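Local coordinates for luciferase-like monooxygenase (Streptomyces bottropensis, PDB 7BIP), which probably acts as a luciferase-like monooxygenase in the biosynthesis of the aromatic polyketide rishirilide, at residues A[22-32]-A[60-71]. Numbering follows the deposited sequence.
Sequences FEESLRLAELA and FLAAAAARTRRV. With CA (calcium ion), chain D; EDO (1,2-ethanediol), chain F; EDO (1,2-ethanediol), chain H.
Leu-26 is the knob of this helix pair, pushed into a hollow formed by Phe-60, Ala-63, Ala-64 and Arg-67. Its CD2 reaches the floor, 3.6 Å from the backbone N of Ala-64 and 3.7 Å from Ala-63 CB, where small alanines let the branch sink between them. CD1 instead lies over one face of the Arg-67 guanidinium, the two side chains crossing at about a right angle. Phe-60 has CG anti to the backbone N (chi1 173°), which swings the ring toward Ser-25 and Leu-26 to wall the other end: its CE1 lies 3.7 Å from Ser-25 CB, and its CD1 meets the ring edge of Phe-22. Further along, Ala-29 CB abuts Ala-64 CB at 4.1 Å, and Thr-68 CG2 rests against the carbonyl of Ala-29. In the loop after helix 57-67, Val-71 CG2 packs on Ala-32 CB.

Polar groups close one flank. Arg-67, bent at chi2 (-76°), folds back so that NH1 donates to Glu-30 OE2 at 2.9 Å; the bond is bent, arriving from above the carboxylate plane. The other oxygen, OE1, takes a straighter bond from Arg-27 NH1 through its anti lone pair, so Arg-27, Glu-30 and Arg-67 form a salt-bridge network. A water links Arg-67 NH1 to the carbonyl of Glu-23, whose carboxylate chelates a calcium ion. A glutamine in place of Glu-30 removes the shared charge and would probably weaken the grip on the Arg-67 guanidinium beside Leu-26, while Arg-27 would keep Glu-34. Arg-67 NE also bonds Ala-66 O of the second subunit, bringing this flank to the dimer interface.

Segments 22-32 and 60-67 run in the same general direction, their axes 9.2 Å apart at closest approach and crossing at -46°, and both pack on strand 39-42: neighbouring outer helices of the TIM barrel of the luciferase-like monooxygenases, with Leu-26 as a knob in a hole of the neighbouring helix.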
loop_
_atom_site.group_PDB
_atom_site.type_symbol
_atom_site.label_atom_id
_atom_site.label_comp_id
_atom_site.label_asym_id
_atom_site.label_seq_id
_atom_site.Cartn_x
_atom_site.Cartn_y
_atom_site.Cartn_z
ATOM N N PHE A 22 8.857 0.747 12.087
ATOM C CA PHE A 22 8.613 1.426 10.821
ATOM C C PHE A 22 9.302 2.774 10.762
ATOM O O PHE A 22 9.791 3.149 9.697
ATOM C CB PHE A 22 7.107 1.538 10.549
ATOM C CG PHE A 22 6.533 0.263 9.977
ATOM C CD1 PHE A 22 6.863 -0.131 8.689
ATOM C CD2 PHE A 22 5.727 -0.570 10.746
ATOM C CE1 PHE A 22 6.379 -1.325 8.159
ATOM C CE2 PHE A 22 5.237 -1.769 10.223
ATOM C CZ PHE A 22 5.561 -2.143 8.933
ATOM N N GLU A 23 9.395 3.492 11.886
ATOM C CA GLU A 23 10.155 4.735 11.869
ATOM C C GLU A 23 11.611 4.466 11.536
ATOM O O GLU A 23 12.217 5.191 10.740
ATOM C CB GLU A 23 10.047 5.448 13.213
ATOM C CG GLU A 23 10.687 6.815 13.186
ATOM C CD GLU A 23 10.911 7.380 14.565
ATOM O OE1 GLU A 23 9.951 7.383 15.361
ATOM O OE2 GLU A 23 12.045 7.821 14.846
ATOM N N GLU A 24 12.185 3.414 12.127
ATOM C CA GLU A 24 13.583 3.097 11.881
ATOM C C GLU A 24 13.793 2.627 10.451
ATOM O O GLU A 24 14.769 3.019 9.801
ATOM C CB GLU A 24 14.056 2.042 12.887
ATOM C CG GLU A 24 14.172 2.601 14.302
ATOM C CD GLU A 24 14.591 1.562 15.319
ATOM O OE1 GLU A 24 14.769 0.396 14.937
ATOM O OE2 GLU A 24 14.734 1.925 16.503
ATOM N N SER A 25 12.884 1.794 9.933
ATOM C CA SER A 25 13.062 1.302 8.573
ATOM C C SER A 25 12.967 2.428 7.552
ATOM O O SER A 25 13.706 2.431 6.559
ATOM C CB SER A 25 12.032 0.216 8.266
ATOM O OG SER A 25 12.463 -1.006 8.833
ATOM N N LEU A 26 12.035 3.368 7.744
ATOM C CA LEU A 26 11.960 4.492 6.813
ATOM C C LEU A 26 13.218 5.357 6.883
ATOM O O LEU A 26 13.671 5.886 5.860
ATOM C CB LEU A 26 10.707 5.337 7.077
ATOM C CG LEU A 26 9.393 4.690 6.633
ATOM C CD1 LEU A 26 8.196 5.478 7.154
ATOM C CD2 LEU A 26 9.327 4.564 5.107
ATOM N N ARG A 27 13.803 5.506 8.074
ATOM C CA ARG A 27 15.038 6.278 8.175
ATOM C C ARG A 27 16.197 5.561 7.488
ATOM O O ARG A 27 17.054 6.213 6.874
ATOM C CB ARG A 27 15.361 6.563 9.641
ATOM C CG ARG A 27 16.655 7.340 9.883
ATOM C CD ARG A 27 16.733 8.605 9.042
ATOM N NE ARG A 27 18.097 9.147 9.030
ATOM C CZ ARG A 27 18.589 9.908 8.062
ATOM N NH1 ARG A 27 17.833 10.231 7.020
ATOM N NH2 ARG A 27 19.838 10.347 8.135
ATOM N N LEU A 28 16.239 4.217 7.565
ATOM C CA LEU A 28 17.266 3.479 6.831
ATOM C C LEU A 28 17.068 3.605 5.324
ATOM O O LEU A 28 18.045 3.657 4.563
ATOM C CB LEU A 28 17.272 2.007 7.254
ATOM C CG LEU A 28 17.681 1.775 8.716
ATOM C CD1 LEU A 28 17.382 0.362 9.145
ATOM C CD2 LEU A 28 19.158 2.087 8.935
ATOM N N ALA A 29 15.813 3.623 4.872
ATOM C CA ALA A 29 15.542 3.895 3.462
ATOM C C ALA A 29 16.057 5.275 3.057
ATOM O O ALA A 29 16.645 5.432 1.978
ATOM C CB ALA A 29 14.040 3.772 3.195
ATOM N N GLU A 30 15.852 6.285 3.911
ATOM C CA GLU A 30 16.415 7.618 3.658
ATOM C C GLU A 30 17.937 7.580 3.614
ATOM O O GLU A 30 18.558 8.221 2.759
ATOM C CB GLU A 30 15.953 8.595 4.741
ATOM C CG GLU A 30 14.459 8.964 4.662
ATOM C CD GLU A 30 13.982 9.734 5.891
ATOM O OE1 GLU A 30 14.807 10.002 6.786
ATOM O OE2 GLU A 30 12.785 10.086 5.972
ATOM N N LEU A 31 18.554 6.842 4.539
ATOM C CA LEU A 31 20.008 6.734 4.536
ATOM C C LEU A 31 20.508 6.022 3.283
ATOM O O LEU A 31 21.545 6.395 2.724
ATOM C CB LEU A 31 20.471 6.024 5.807
ATOM C CG LEU A 31 21.971 6.082 6.088
ATOM C CD1 LEU A 31 22.402 7.511 6.428
ATOM C CD2 LEU A 31 22.323 5.135 7.234
ATOM N N ALA A 32 19.788 4.995 2.817
ATOM C CA ALA A 32 20.141 4.369 1.542
ATOM C C ALA A 32 20.156 5.401 0.416
ATOM O O ALA A 32 21.077 5.435 -0.413
ATOM C CB ALA A 32 19.151 3.242 1.228
ATOM N N PHE A 60 4.760 -0.433 2.638
ATOM C CA PHE A 60 6.018 0.144 3.096
ATOM C C PHE A 60 6.752 0.853 1.962
ATOM O O PHE A 60 7.288 1.955 2.143
ATOM C CB PHE A 60 6.929 -0.924 3.702
ATOM C CG PHE A 60 8.292 -0.391 4.027
ATOM C CD1 PHE A 60 8.479 0.354 5.180
ATOM C CD2 PHE A 60 9.359 -0.571 3.158
ATOM C CE1 PHE A 60 9.721 0.900 5.492
ATOM C CE2 PHE A 60 10.616 -0.033 3.458
ATOM C CZ PHE A 60 10.792 0.703 4.633
ATOM N N LEU A 61 6.842 0.210 0.795
ATOM C CA LEU A 61 7.648 0.797 -0.275
ATOM C C LEU A 61 7.048 2.103 -0.808
ATOM O O LEU A 61 7.788 2.951 -1.306
ATOM C CB LEU A 61 7.839 -0.214 -1.405
ATOM C CG LEU A 61 8.688 -1.433 -1.032
ATOM C CD1 LEU A 61 8.585 -2.482 -2.130
ATOM C CD2 LEU A 61 10.152 -1.047 -0.744
ATOM N N ALA A 62 5.725 2.298 -0.716
ATOM C CA ALA A 62 5.169 3.594 -1.110
ATOM C C ALA A 62 5.611 4.697 -0.152
ATOM O O ALA A 62 5.959 5.806 -0.585
ATOM C CB ALA A 62 3.644 3.510 -1.182
ATOM N N ALA A 63 5.642 4.393 1.148
ATOM C CA ALA A 63 6.180 5.338 2.121
ATOM C C ALA A 63 7.663 5.590 1.866
ATOM O O ALA A 63 8.111 6.740 1.845
ATOM C CB ALA A 63 5.950 4.820 3.539
ATOM N N ALA A 64 8.443 4.518 1.668
ATOM C CA ALA A 64 9.868 4.676 1.364
ATOM C C ALA A 64 10.083 5.508 0.103
ATOM O O ALA A 64 10.959 6.381 0.065
ATOM C CB ALA A 64 10.537 3.302 1.215
ATOM N N ALA A 65 9.301 5.245 -0.942
ATOM C CA ALA A 65 9.401 6.042 -2.163
ATOM C C ALA A 65 9.178 7.519 -1.874
ATOM O O ALA A 65 9.914 8.387 -2.368
ATOM C CB ALA A 65 8.377 5.550 -3.186
ATOM N N ALA A 66 8.150 7.823 -1.080
ATOM C CA ALA A 66 7.816 9.209 -0.800
ATOM C C ALA A 66 8.906 9.915 0.001
ATOM O O ALA A 66 9.027 11.142 -0.084
ATOM C CB ALA A 66 6.475 9.271 -0.069
ATOM N N ARG A 67 9.691 9.168 0.787
ATOM C CA ARG A 67 10.793 9.737 1.562
ATOM C C ARG A 67 12.098 9.868 0.776
ATOM O O ARG A 67 13.059 10.442 1.309
ATOM C CB ARG A 67 11.056 8.882 2.813
ATOM C CG ARG A 67 9.925 8.881 3.854
ATOM C CD ARG A 67 9.913 10.174 4.655
ATOM N NE ARG A 67 8.967 10.097 5.766
ATOM C CZ ARG A 67 9.221 9.495 6.924
ATOM N NH1 ARG A 67 10.405 8.930 7.136
ATOM N NH2 ARG A 67 8.292 9.461 7.879
ATOM N N THR A 68 12.166 9.371 -0.464
ATOM C CA THR A 68 13.426 9.263 -1.185
ATOM C C THR A 68 13.287 9.839 -2.588
ATOM O O THR A 68 12.185 10.100 -3.081
ATOM C CB THR A 68 13.895 7.801 -1.264
ATOM O OG1 THR A 68 12.858 7.001 -1.851
ATOM C CG2 THR A 68 14.216 7.241 0.144
ATOM N N ARG A 69 14.432 10.042 -3.245
ATOM C CA ARG A 69 14.425 10.581 -4.596
ATOM C C ARG A 69 15.101 9.701 -5.637
ATOM O O ARG A 69 14.695 9.747 -6.800
ATOM C CB ARG A 69 15.090 11.967 -4.618
ATOM C CG ARG A 69 14.321 13.033 -3.848
ATOM C CD ARG A 69 15.117 14.326 -3.733
ATOM N NE ARG A 69 15.170 14.815 -2.358
ATOM C CZ ARG A 69 16.072 15.680 -1.903
ATOM N NH1 ARG A 69 16.043 16.065 -0.634
ATOM N NH2 ARG A 69 17.005 16.157 -2.718
ATOM N N ARG A 70 16.114 8.907 -5.272
ATOM C CA ARG A 70 16.856 8.211 -6.326
ATOM C C ARG A 70 16.945 6.699 -6.140
ATOM O O ARG A 70 17.040 5.957 -7.127
ATOM C CB ARG A 70 18.263 8.799 -6.456
ATOM C CG ARG A 70 19.112 8.690 -5.218
ATOM C CD ARG A 70 20.547 9.094 -5.522
ATOM N NE ARG A 70 21.378 9.114 -4.323
ATOM C CZ ARG A 70 22.552 9.733 -4.246
ATOM N NH1 ARG A 70 23.030 10.380 -5.304
ATOM N NH2 ARG A 70 23.252 9.703 -3.115
ATOM N N VAL A 71 16.921 6.227 -4.892
ATOM C CA VAL A 71 17.005 4.797 -4.636
ATOM C C VAL A 71 15.835 4.069 -5.310
ATOM O O VAL A 71 14.694 4.549 -5.319
ATOM C CB VAL A 71 17.045 4.594 -3.108
ATOM C CG1 VAL A 71 15.663 4.792 -2.463
ATOM C CG2 VAL A 71 17.670 3.298 -2.729
HETATM CA CA CA D . 11.431 8.384 16.996
HETATM C C1 EDO F . 10.403 14.158 -1.193
HETATM O O1 EDO F . 10.272 14.802 -2.465
HETATM C C2 EDO F . 11.569 13.184 -1.258
HETATM O O2 EDO F . 12.648 13.704 -0.480
HETATM C C1 EDO H . 15.172 7.203 13.228
HETATM O O1 EDO H . 14.214 8.265 13.192
HETATM C C2 EDO H . 15.016 6.398 14.509
HETATM O O2 EDO H . 15.662 7.088 15.584
HETATM O O HOH W 1 11.328 7.744 9.817
HETATM O O HOH W 2 12.876 12.471 3.515
HETATM O O HOH W 3 13.689 8.715 16.399
#